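Local atomic coordinates of polysaccharide deacetylase (Streptococcus pyogenes, PDB entry 6DQ3), a protein that removes N-acetyl groups from the cell wall linkage unit of streptococcal rhamnopolysaccharides, as a zinc enzyme of carbohydrate esterase family 4. Residues D132-V135 and N136-L140; N100-T104 and G105-M109; D157-D160 and K161-Q165; L182-A185 and A186-Y190; Y50-P54 and E55-R59. All coordinates share one frame; numbering follows the deposited sequence.

In the fold
Along the chain the order is contact 5, contact 2, contact 1, contact 3, contact 4; each is local, at a helix end or a loop beside a strand end. Contact 2 leaves strand 98-102 and contact 1 the parallel neighbouring strand 128-132, and they touch, centres about 9 Å apart; contact 1 supplies His133 and His137 to the zinc ion, and Ile103 of contact 2 lies close by. Helix 145-162, ending in contact 3, packs on both. Contact 4, ending helix 179-187, reaches contact 1 through Tyr190 beside Asp132. The metal-binding loop of contact 1 thus touches contacts 2, 3 and 4, whereas contact 5 stands apart at the start of helix 54-63, about 23 Å from contact 1 between centres.

Contact 1: D132-V135 and N136-L140; sequences DHTV and NHPDL. With ZN (zinc ion), chain D; EDO (1,2-ethanediol), chain H.
Thr134 and His137 face each other across a tight loop, their CA atoms 5.5 Å apart, and both have positive phi, which turns the chain back on itself. Inside the bend the backbone N of His137 gives a hydrogen bond to Thr134 OG1 (2.8 Å, 133° at the hydrogen), while the same hydroxyl donates to His133 O at 2.5 Å. Threonine suits the place because its oxygen, set between the backbone N and the carbonyl carbon (chi1 79°), can accept and donate at once. Behind it, Asp132 OD1 accepts from Thr134 N in an Asx turn.

The bend brings two imidazoles to one zinc ion, His133 NE2 at 2.2 Å and His137 NE2 at 2.1 Å from the metal. The edge of the His137 ring is turned toward the face of His133 in an offset edge-to-face pair, with planes at 78°. Water 1 and Asp78 are further zinc ligands, and His133 ND1 is bonded to Ala171 O, which fixes the ring's rotation.

This is the His-Ser/Thr-x-x-His motif of the family 4 esterases: the threonine sets the loop, the histidines hold the metal, and the bond to Ala171 O would probably make His133 a more electron-rich ligand.

Contact 2: N100-T104 and G105-M109; sequences NNVIT and GLTEM
Between Thr104 and Glu108 the flat group is the carboxylate of Glu108, and it meets the threonine through a water rather than by stacking: water 3 donates to Glu108 OE1 at 3.0 Å and is hydrogen-bonded to Thr104 OG1 at 2.7 Å. No aromatic ring belongs to this stretch, but Tyr158 of helix 145-162 lies against Thr104, Thr107 and Glu108.

The chain here passes from strand into helix, with Ile103 at the N-cap position. Glu108 N donates to Thr104 O at 2.9 Å and 156°, an ordinary first-turn bond, whereas the bond from Leu106 N to Ile103 O (3.3 Å) is weak. That carbonyl has a second partner, since water 2 donates both to Ile103 O at 2.7 Å and to Thr107 OG1. The Thr107 hydroxyl lies anti to its own carbonyl carbon (chi1 -68°), a rotation that turns it back toward the helix start; it is also bonded to Leu115 O. Ile103 and Leu106 point the same way and pack side by side, CG2 of the isoleucine touching CD1 of the leucine at 3.8 Å. Ile103 also rests on His137, a zinc ligand, and Leu106 touches Asn114. Gly105 N probably donates to Val135 O in the zinc-binding loop.

Strand 98-102 lies parallel to strands 71-77 and 128-132, and the short helix 104-108 that follows is packed against helices 117-124 and 145-162.

Contact 3: D157-D160 and K161-Q165; sequences DYLD and KQLNQ
Tyr158 to Gln165 form a helix C-terminus closed by a Schellman motif, the last turn of helix 145-162, which packs against helices 104-108 and 117-124. Asn164 is the C-prime residue, with positive phi, a conformation asparagine accepts more readily than most residues. The chain reverses there, and Gln165 N reaches back to Asp160 O, in the carbonyl plane on a lone pair, at 2.9 Å; the companion bond of the motif, from Asn164 N to Lys161 O, is weak. Asp160 O is gripped again by water 4, which donates to it and also to Gln165 O (2.6 Å), tying the two ends of the wrap together.

On one side of the helix the side chain of Gln162 lies over the phenol of Tyr158. Its CG sits over the centre of one face, 3.9 Å from the ring centroid and 12° off the normal, a CH-pi contact. The first torsion of Gln162 puts CG over the ring, and the bend at chi2 (-56°) turns the amide away from it. On the buried side Leu159 and Leu163 run side by side, CD2 to CD1 at 3.9 Å, as apolar residues four apart should.

The polar ends are satisfied from outside: Asp160 bonds Thr167 and makes a salt bridge with Lys156, and Gln165 bonds Lys124 through OE1 and Phe130 O and Thr167 through NE2. Water and backbone amides thus take up carbonyls that the helix can no longer pair, and Lys124, which also bonds Leu163 O, would probably offset the partial negative charge at the helix C-terminus.

Contact 4: L182-A185 and A186-Y190; sequences LQIA and ARLNY
Backbone hydrogen bonds carry the helix to its end at Arg187: Ala186 N to Leu182 O, Arg187 N to Gln183 O and, last, Leu188 N to Ile184 O at 2.9 Å. A Schellman motif then closes it, with Asn189 at positive phi as C-prime: Asn189 N donates to Ala186 O at 3.0 Å and Tyr190 N to Ala185 O at 3.1 Å. Ala185 O takes a further, weak bond from Leu188 N. The helix belongs to the beta-alpha-beta unit of strand 169-171, helix 179-187 and strand 192-198.

Among apolar contacts, Ile184 CG2 meets Leu188 CD1 at 3.7 Å, the chains side by side, pointing the same way, and both touching Met152 of helix 145-162. Ala185, small enough to let the chain wrap round it, has CB 4.2 Å from Tyr190 CD2, and its carbonyl oxygen lies in the tyrosine ring plane, at the edge.

The third kind is packing of the Arg187 guanidinium face over the backbone of the previous turn. Bent at chi3 (-61°), the chain folds back; Gln183 O and Ile184 CA lie over one face, and NH2 approaches Ile184 CG1 at 3.4 Å.

The Tyr190 phenol is bonded to Met152 O. A cationic group near carbonyls at the helix C-terminus would probably be favoured by the dipole there.

Contact 5: Y50-P54 and E55-R59; sequences YFLSP and EEVYR
The tight part of this contact is the grip of Glu56 on the residues before the helix. Its OE2 receives a very short hydrogen bond, 2.5 Å, from Tyr50 OH, with the carboxylate carbon in the plane of the ring at its edge, and its OE1 accepts from Ser53 N at 3.0 Å and 168°, on the anti side of the carboxylate. OE1 also forms a salt bridge with Lys97, so both oxygens are held and the group can hardly rotate. In return Ser53 OG accepts from Glu56 N at 3.3 Å; chi1 of 73° brings the hydroxyl over that amide. Glutamate suits its place because its chain, extended beyond CG, just spans back to the serine amide. Beside this, Leu52 CD1 packs on Val57 CG2 at 3.9 Å, crossing at about a right angle over strand 71-77, and Pro54, with no amide hydrogen to give, fits the first turn, where none is needed.

The outer side is looser. Glu55, partly exposed and bent at chi2, only brings OE1 to 3.6 Å from Ser53 OG. Behind it ordinary helix bonds run on, such as Tyr58 N to Pro54 O at 3.0 Å.

Ser53 and Glu56 together make a capping box, here starting helix 54-63 of the beta-alpha-beta unit that links strand 50-51 to the parallel strand 71-77.

Contact 1: D132-V135 and N136-L140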
# COMPACT_ATOMS: atom_id res chain seq x y z
N ASP A 132 -3.13 4.45 6.17
CA ASP A 132 -4.51 4.28 6.61
C ASP A 132 -5.32 3.38 5.68
O ASP A 132 -5.20 3.46 4.46
CB ASP A 132 -5.18 5.65 6.71
CG ASP A 132 -6.53 5.58 7.38
OD1 ASP A 132 -7.52 5.24 6.69
OD2 ASP A 132 -6.59 5.84 8.59
N HIS A 133 -6.14 2.51 6.30
CA HIS A 133 -7.09 1.68 5.57
C HIS A 133 -8.42 1.61 6.31
O HIS A 133 -9.10 0.58 6.27
CB HIS A 133 -6.50 0.29 5.32
CG HIS A 133 -7.08 -0.42 4.14
ND1 HIS A 133 -7.49 0.23 2.99
CD2 HIS A 133 -7.29 -1.74 3.91
CE1 HIS A 133 -7.94 -0.65 2.12
NE2 HIS A 133 -7.83 -1.86 2.66
N THR A 134 -8.78 2.71 6.98
CA THR A 134 -10.01 2.89 7.76
C THR A 134 -10.00 2.09 9.05
O THR A 134 -9.10 1.26 9.28
CB THR A 134 -11.27 2.54 6.97
OG1 THR A 134 -11.45 1.12 6.94
CG2 THR A 134 -11.23 3.10 5.55
N VAL A 135 -11.00 2.32 9.90
CA VAL A 135 -11.11 1.58 11.16
C VAL A 135 -11.72 0.21 10.92
O VAL A 135 -11.15 -0.81 11.32
CB VAL A 135 -11.95 2.38 12.17
CG1 VAL A 135 -12.09 1.58 13.48
CG2 VAL A 135 -11.36 3.75 12.43
N ASN A 136 -12.87 0.15 10.25
CA ASN A 136 -13.64 -1.08 10.13
C ASN A 136 -13.73 -1.61 8.71
O ASN A 136 -14.40 -2.62 8.48
CB ASN A 136 -15.04 -0.85 10.70
CG ASN A 136 -15.02 -0.52 12.19
OD1 ASN A 136 -14.63 -1.35 13.02
ND2 ASN A 136 -15.45 0.70 12.53
N HIS A 137 -13.06 -0.98 7.74
CA HIS A 137 -13.04 -1.43 6.35
C HIS A 137 -14.43 -1.45 5.74
O HIS A 137 -14.79 -2.43 5.07
CB HIS A 137 -12.39 -2.81 6.27
CG HIS A 137 -11.77 -3.13 4.94
ND1 HIS A 137 -12.45 -3.80 3.94
CD2 HIS A 137 -10.52 -2.91 4.46
CE1 HIS A 137 -11.65 -3.95 2.90
NE2 HIS A 137 -10.48 -3.42 3.19
N PRO A 138 -15.23 -0.40 5.91
CA PRO A 138 -16.50 -0.32 5.18
C PRO A 138 -16.29 0.06 3.73
O PRO A 138 -15.23 0.54 3.32
CB PRO A 138 -17.26 0.78 5.93
CG PRO A 138 -16.15 1.73 6.34
CD PRO A 138 -14.99 0.81 6.72
N ASP A 139 -17.34 -0.16 2.94
CA ASP A 139 -17.48 0.51 1.64
C ASP A 139 -17.76 1.98 1.93
O ASP A 139 -18.88 2.36 2.28
CB ASP A 139 -18.59 -0.14 0.82
CG ASP A 139 -18.82 0.55 -0.52
OD1 ASP A 139 -18.27 1.65 -0.74
OD2 ASP A 139 -19.54 -0.03 -1.35
N LEU A 140 -16.72 2.82 1.81
CA LEU A 140 -16.85 4.23 2.17
C LEU A 140 -17.95 4.91 1.37
O LEU A 140 -18.65 5.79 1.88
CB LEU A 140 -15.51 4.95 1.94
CG LEU A 140 -14.36 4.64 2.90
CD1 LEU A 140 -13.05 5.23 2.41
CD2 LEU A 140 -14.70 5.16 4.29
ZN ZN D . -8.80 -3.71 2.03
C1 EDO H . -12.47 -5.44 14.22
O1 EDO H . -13.13 -6.56 14.82
C2 EDO H . -13.50 -4.36 13.89
O2 EDO H . -12.80 -3.20 13.45
O HOH W 1 -9.63 -5.80 1.25

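Contact 2: N100-T104 and G105-M109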
# COMPACT_ATOMS: atom_id res chain seq x y z
N ASN A 100 2.29 -0.60 4.29
CA ASN A 100 1.09 -1.38 4.54
C ASN A 100 -0.05 -0.47 4.99
O ASN A 100 0.12 0.34 5.91
CB ASN A 100 1.32 -2.46 5.59
CG ASN A 100 0.19 -3.48 5.61
OD1 ASN A 100 -0.94 -3.15 5.97
ND2 ASN A 100 0.49 -4.70 5.20
N ASN A 101 -1.20 -0.61 4.35
CA ASN A 101 -2.38 0.18 4.66
C ASN A 101 -3.23 -0.57 5.68
O ASN A 101 -3.76 -1.65 5.39
CB ASN A 101 -3.12 0.47 3.36
CG ASN A 101 -2.23 1.20 2.37
OD1 ASN A 101 -1.62 2.21 2.72
ND2 ASN A 101 -2.13 0.69 1.15
N VAL A 102 -3.36 0.02 6.86
CA VAL A 102 -3.74 -0.70 8.07
C VAL A 102 -5.22 -0.51 8.38
O VAL A 102 -5.73 0.63 8.38
CB VAL A 102 -2.89 -0.26 9.27
CG1 VAL A 102 -3.35 -1.00 10.54
CG2 VAL A 102 -1.41 -0.48 9.01
N ILE A 103 -5.90 -1.62 8.67
CA ILE A 103 -7.26 -1.62 9.19
C ILE A 103 -7.14 -1.52 10.71
O ILE A 103 -6.89 -2.51 11.39
CB ILE A 103 -8.02 -2.88 8.78
CG1 ILE A 103 -7.97 -3.05 7.26
CG2 ILE A 103 -9.45 -2.84 9.28
CD1 ILE A 103 -8.49 -4.40 6.78
N THR A 104 -7.31 -0.31 11.25
CA THR A 104 -6.90 -0.09 12.64
C THR A 104 -7.79 -0.84 13.62
O THR A 104 -7.32 -1.21 14.70
CB THR A 104 -6.88 1.41 12.96
OG1 THR A 104 -8.19 1.97 12.77
CG2 THR A 104 -5.88 2.12 12.07
N GLY A 105 -9.05 -1.07 13.28
CA GLY A 105 -9.94 -1.77 14.20
C GLY A 105 -9.50 -3.19 14.51
O GLY A 105 -9.62 -3.65 15.64
N LEU A 106 -9.01 -3.91 13.50
CA LEU A 106 -8.55 -5.28 13.73
C LEU A 106 -7.33 -5.30 14.65
O LEU A 106 -7.21 -6.17 15.52
CB LEU A 106 -8.23 -5.96 12.40
CG LEU A 106 -9.45 -6.31 11.55
CD1 LEU A 106 -9.07 -6.55 10.10
CD2 LEU A 106 -10.17 -7.53 12.12
N THR A 107 -6.42 -4.34 14.49
CA THR A 107 -5.27 -4.25 15.37
C THR A 107 -5.69 -3.86 16.78
O THR A 107 -5.16 -4.39 17.77
CB THR A 107 -4.25 -3.25 14.81
OG1 THR A 107 -3.69 -3.77 13.60
CG2 THR A 107 -3.14 -2.99 15.81
N GLU A 108 -6.65 -2.95 16.90
CA GLU A 108 -7.09 -2.52 18.23
C GLU A 108 -7.85 -3.64 18.94
O GLU A 108 -7.83 -3.71 20.17
CB GLU A 108 -7.96 -1.27 18.11
CG GLU A 108 -8.21 -0.56 19.43
CD GLU A 108 -8.83 0.81 19.23
OE1 GLU A 108 -8.71 1.37 18.13
OE2 GLU A 108 -9.45 1.33 20.19
N MET A 109 -8.51 -4.51 18.19
CA MET A 109 -9.24 -5.64 18.75
C MET A 109 -8.36 -6.85 19.02
O MET A 109 -8.85 -7.86 19.54
CB MET A 109 -10.39 -6.04 17.82
CG MET A 109 -11.57 -5.08 17.83
SD MET A 109 -12.21 -4.73 19.49
CE MET A 109 -12.68 -6.37 20.02
O HOH W 2 -5.07 -4.56 11.29
O HOH W 3 -9.08 2.25 15.30

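Contact 3: D157-D160 and K161-Q165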
# COMPACT_ATOMS: atom_id res chain seq x y z
N ASP A 157 -5.93 9.10 13.53
CA ASP A 157 -5.55 9.51 14.88
C ASP A 157 -4.94 8.35 15.65
O ASP A 157 -4.03 8.56 16.46
CB ASP A 157 -6.77 10.06 15.63
CG ASP A 157 -7.26 11.37 15.05
OD1 ASP A 157 -6.48 12.05 14.35
OD2 ASP A 157 -8.43 11.72 15.29
N TYR A 158 -5.41 7.13 15.40
CA TYR A 158 -4.87 5.95 16.07
C TYR A 158 -3.43 5.68 15.63
O TYR A 158 -2.53 5.53 16.46
CB TYR A 158 -5.77 4.75 15.78
CG TYR A 158 -5.33 3.43 16.39
CD1 TYR A 158 -5.72 3.07 17.68
CD2 TYR A 158 -4.56 2.54 15.66
CE1 TYR A 158 -5.32 1.86 18.23
CE2 TYR A 158 -4.16 1.33 16.20
CZ TYR A 158 -4.54 0.99 17.48
OH TYR A 158 -4.14 -0.22 18.01
N LEU A 159 -3.19 5.63 14.32
CA LEU A 159 -1.84 5.41 13.83
C LEU A 159 -0.91 6.54 14.25
O LEU A 159 0.23 6.30 14.68
CB LEU A 159 -1.84 5.26 12.31
CG LEU A 159 -2.63 4.07 11.77
CD1 LEU A 159 -2.92 4.25 10.29
CD2 LEU A 159 -1.88 2.77 12.01
N ASP A 160 -1.37 7.79 14.14
CA ASP A 160 -0.54 8.93 14.50
C ASP A 160 -0.11 8.86 15.96
O ASP A 160 1.05 9.14 16.28
CB ASP A 160 -1.30 10.24 14.26
CG ASP A 160 -1.52 10.53 12.80
OD1 ASP A 160 -1.07 9.72 11.96
OD2 ASP A 160 -2.14 11.56 12.48
N LYS A 161 -1.03 8.53 16.85
CA LYS A 161 -0.70 8.48 18.27
C LYS A 161 0.10 7.23 18.60
O LYS A 161 1.17 7.31 19.21
CB LYS A 161 -1.98 8.55 19.11
CG LYS A 161 -1.73 8.59 20.61
CD LYS A 161 -3.05 8.66 21.38
CE LYS A 161 -2.81 8.70 22.88
NZ LYS A 161 -4.08 8.82 23.65
N GLN A 162 -0.40 6.06 18.20
CA GLN A 162 0.22 4.81 18.64
C GLN A 162 1.58 4.57 17.99
O GLN A 162 2.46 3.96 18.60
CB GLN A 162 -0.71 3.63 18.35
CG GLN A 162 -2.05 3.69 19.05
CD GLN A 162 -1.91 3.83 20.55
OE1 GLN A 162 -0.98 3.29 21.16
NE2 GLN A 162 -2.84 4.56 21.17
N LEU A 163 1.77 5.04 16.76
CA LEU A 163 3.05 4.92 16.07
C LEU A 163 3.81 6.25 16.03
O LEU A 163 4.85 6.33 15.38
CB LEU A 163 2.84 4.39 14.66
CG LEU A 163 2.06 3.08 14.56
CD1 LEU A 163 1.91 2.68 13.08
CD2 LEU A 163 2.73 1.96 15.35
N ASN A 164 3.32 7.27 16.72
CA ASN A 164 4.01 8.55 16.86
C ASN A 164 4.44 9.10 15.50
O ASN A 164 5.62 9.33 15.23
CB ASN A 164 5.22 8.41 17.79
CG ASN A 164 5.84 9.74 18.15
OD1 ASN A 164 5.18 10.78 18.09
ND2 ASN A 164 7.12 9.73 18.52
N GLN A 165 3.45 9.35 14.65
CA GLN A 165 3.72 9.73 13.28
C GLN A 165 2.63 10.67 12.78
O GLN A 165 1.69 11.00 13.50
CB GLN A 165 3.83 8.49 12.38
CG GLN A 165 2.51 7.74 12.21
CD GLN A 165 2.65 6.47 11.37
OE1 GLN A 165 3.63 5.74 11.49
NE2 GLN A 165 1.67 6.22 10.52
O HOH W 4 1.73 11.85 15.98

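Contact 4: L182-A185 and A186-Y190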
# COMPACT_ATOMS: atom_id res chain seq x y z
N LEU A 182 -13.30 11.90 -1.34
CA LEU A 182 -12.08 12.64 -1.66
C LEU A 182 -12.08 14.02 -1.02
O LEU A 182 -11.03 14.51 -0.59
CB LEU A 182 -11.93 12.75 -3.17
CG LEU A 182 -11.96 11.41 -3.90
CD1 LEU A 182 -11.97 11.66 -5.41
CD2 LEU A 182 -10.80 10.52 -3.50
N GLN A 183 -13.24 14.67 -0.96
CA GLN A 183 -13.32 15.96 -0.28
C GLN A 183 -12.98 15.80 1.20
O GLN A 183 -12.23 16.61 1.76
CB GLN A 183 -14.71 16.57 -0.46
CG GLN A 183 -15.07 16.89 -1.92
CD GLN A 183 -16.57 17.03 -2.15
OE1 GLN A 183 -17.38 16.92 -1.23
NE2 GLN A 183 -16.95 17.29 -3.40
N ILE A 184 -13.49 14.75 1.84
CA ILE A 184 -13.24 14.54 3.26
C ILE A 184 -11.77 14.20 3.49
O ILE A 184 -11.12 14.75 4.39
CB ILE A 184 -14.16 13.43 3.81
CG1 ILE A 184 -15.61 13.92 3.84
CG2 ILE A 184 -13.70 13.00 5.19
CD1 ILE A 184 -16.63 12.83 4.16
N ALA A 185 -11.22 13.29 2.69
CA ALA A 185 -9.81 12.92 2.85
C ALA A 185 -8.92 14.16 2.79
O ALA A 185 -7.98 14.29 3.58
CB ALA A 185 -9.41 11.91 1.77
N ALA A 186 -9.23 15.09 1.89
CA ALA A 186 -8.44 16.31 1.79
C ALA A 186 -8.56 17.14 3.06
O ALA A 186 -7.56 17.66 3.57
CB ALA A 186 -8.89 17.12 0.58
N ARG A 187 -9.78 17.28 3.60
CA ARG A 187 -9.99 18.10 4.79
C ARG A 187 -9.34 17.48 6.01
O ARG A 187 -9.00 18.20 6.96
CB ARG A 187 -11.49 18.29 5.04
CG ARG A 187 -12.16 19.30 4.13
CD ARG A 187 -13.51 19.75 4.67
NE ARG A 187 -14.45 18.64 4.81
CZ ARG A 187 -15.33 18.29 3.88
NH1 ARG A 187 -15.39 18.95 2.73
NH2 ARG A 187 -16.15 17.26 4.09
N LEU A 188 -9.17 16.16 6.02
CA LEU A 188 -8.49 15.47 7.11
C LEU A 188 -6.98 15.46 6.94
O LEU A 188 -6.29 14.76 7.69
CB LEU A 188 -9.00 14.03 7.20
CG LEU A 188 -10.48 13.86 7.55
CD1 LEU A 188 -10.88 12.40 7.51
CD2 LEU A 188 -10.75 14.46 8.93
N ASN A 189 -6.45 16.20 5.97
CA ASN A 189 -5.02 16.40 5.77
C ASN A 189 -4.31 15.16 5.25
O ASN A 189 -3.10 15.01 5.45
CB ASN A 189 -4.36 16.91 7.06
CG ASN A 189 -4.80 18.33 7.43
OD1 ASN A 189 -5.19 18.60 8.57
ND2 ASN A 189 -4.75 19.24 6.46
N TYR A 190 -5.03 14.25 4.59
CA TYR A 190 -4.37 13.25 3.77
C TYR A 190 -3.73 13.90 2.56
O TYR A 190 -4.30 14.81 1.95
CB TYR A 190 -5.37 12.19 3.32
CG TYR A 190 -5.74 11.21 4.39
CD1 TYR A 190 -4.89 10.17 4.73
CD2 TYR A 190 -6.95 11.32 5.06
CE1 TYR A 190 -5.23 9.27 5.71
CE2 TYR A 190 -7.30 10.43 6.04
CZ TYR A 190 -6.44 9.40 6.36
OH TYR A 190 -6.78 8.50 7.34

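Contact 5: Y50-P54 and E55-R59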
# COMPACT_ATOMS: atom_id res chain seq x y z
N TYR A 50 14.59 2.24 -7.08
CA TYR A 50 14.57 2.93 -5.80
C TYR A 50 13.19 2.74 -5.18
O TYR A 50 12.17 3.02 -5.83
CB TYR A 50 14.88 4.42 -6.03
CG TYR A 50 14.94 5.31 -4.81
CD1 TYR A 50 13.79 5.69 -4.14
CD2 TYR A 50 16.16 5.80 -4.36
CE1 TYR A 50 13.85 6.51 -3.02
CE2 TYR A 50 16.23 6.63 -3.25
CZ TYR A 50 15.07 6.98 -2.59
OH TYR A 50 15.15 7.80 -1.48
N PHE A 51 13.15 2.25 -3.95
CA PHE A 51 11.90 1.92 -3.28
C PHE A 51 11.43 3.10 -2.44
O PHE A 51 12.11 3.50 -1.49
CB PHE A 51 12.08 0.67 -2.42
CG PHE A 51 12.48 -0.55 -3.20
CD1 PHE A 51 11.52 -1.30 -3.86
CD2 PHE A 51 13.80 -0.94 -3.28
CE1 PHE A 51 11.88 -2.41 -4.60
CE2 PHE A 51 14.17 -2.06 -4.01
CZ PHE A 51 13.20 -2.79 -4.67
N LEU A 52 10.26 3.63 -2.77
CA LEU A 52 9.81 4.89 -2.20
C LEU A 52 8.99 4.70 -0.93
O LEU A 52 8.28 3.70 -0.76
CB LEU A 52 8.97 5.66 -3.22
CG LEU A 52 9.58 5.89 -4.60
CD1 LEU A 52 8.48 6.20 -5.60
CD2 LEU A 52 10.60 7.01 -4.53
N SER A 53 9.08 5.70 -0.03
CA SER A 53 8.15 5.88 1.07
C SER A 53 6.98 6.75 0.63
O SER A 53 7.07 7.45 -0.39
CB SER A 53 8.86 6.54 2.25
OG SER A 53 9.09 7.91 1.96
N PRO A 54 5.88 6.76 1.39
CA PRO A 54 4.77 7.67 1.04
C PRO A 54 5.20 9.12 0.92
O PRO A 54 4.79 9.82 -0.02
CB PRO A 54 3.77 7.46 2.19
CG PRO A 54 4.07 6.08 2.72
CD PRO A 54 5.56 5.91 2.56
N GLU A 55 6.02 9.60 1.85
CA GLU A 55 6.49 10.98 1.81
C GLU A 55 7.22 11.28 0.51
O GLU A 55 7.10 12.38 -0.05
CB GLU A 55 7.39 11.24 3.02
CG GLU A 55 6.68 11.36 4.37
CD GLU A 55 6.29 10.02 5.00
OE1 GLU A 55 6.78 8.96 4.56
OE2 GLU A 55 5.49 10.04 5.96
N GLU A 56 8.00 10.32 0.00
CA GLU A 56 8.75 10.54 -1.22
C GLU A 56 7.83 10.55 -2.44
O GLU A 56 8.04 11.34 -3.37
CB GLU A 56 9.83 9.46 -1.36
CG GLU A 56 10.96 9.63 -0.36
CD GLU A 56 11.95 8.47 -0.39
OE1 GLU A 56 11.51 7.31 -0.51
OE2 GLU A 56 13.17 8.73 -0.28
N VAL A 57 6.80 9.71 -2.44
CA VAL A 57 5.83 9.73 -3.53
C VAL A 57 5.17 11.10 -3.60
O VAL A 57 5.03 11.69 -4.69
CB VAL A 57 4.79 8.62 -3.34
CG1 VAL A 57 3.67 8.77 -4.35
CG2 VAL A 57 5.45 7.25 -3.46
N TYR A 58 4.74 11.63 -2.45
CA TYR A 58 4.09 12.94 -2.43
C TYR A 58 5.02 14.02 -2.94
O TYR A 58 4.64 14.85 -3.78
CB TYR A 58 3.61 13.27 -1.02
CG TYR A 58 2.93 14.62 -0.92
CD1 TYR A 58 1.71 14.85 -1.55
CD2 TYR A 58 3.50 15.66 -0.19
CE1 TYR A 58 1.08 16.08 -1.46
CE2 TYR A 58 2.87 16.90 -0.10
CZ TYR A 58 1.66 17.10 -0.73
OH TYR A 58 1.03 18.32 -0.65
N ARG A 59 6.26 14.05 -2.43
CA ARG A 59 7.22 15.04 -2.91
C ARG A 59 7.42 14.91 -4.41
O ARG A 59 7.43 15.92 -5.13
CB ARG A 59 8.55 14.87 -2.17
CG ARG A 59 8.65 15.68 -0.89
CD ARG A 59 10.10 15.85 -0.45
NE ARG A 59 10.71 14.60 -0.02
CZ ARG A 59 10.62 14.10 1.21
NH1 ARG A 59 9.92 14.75 2.14
NH2 ARG A 59 11.22 12.96 1.51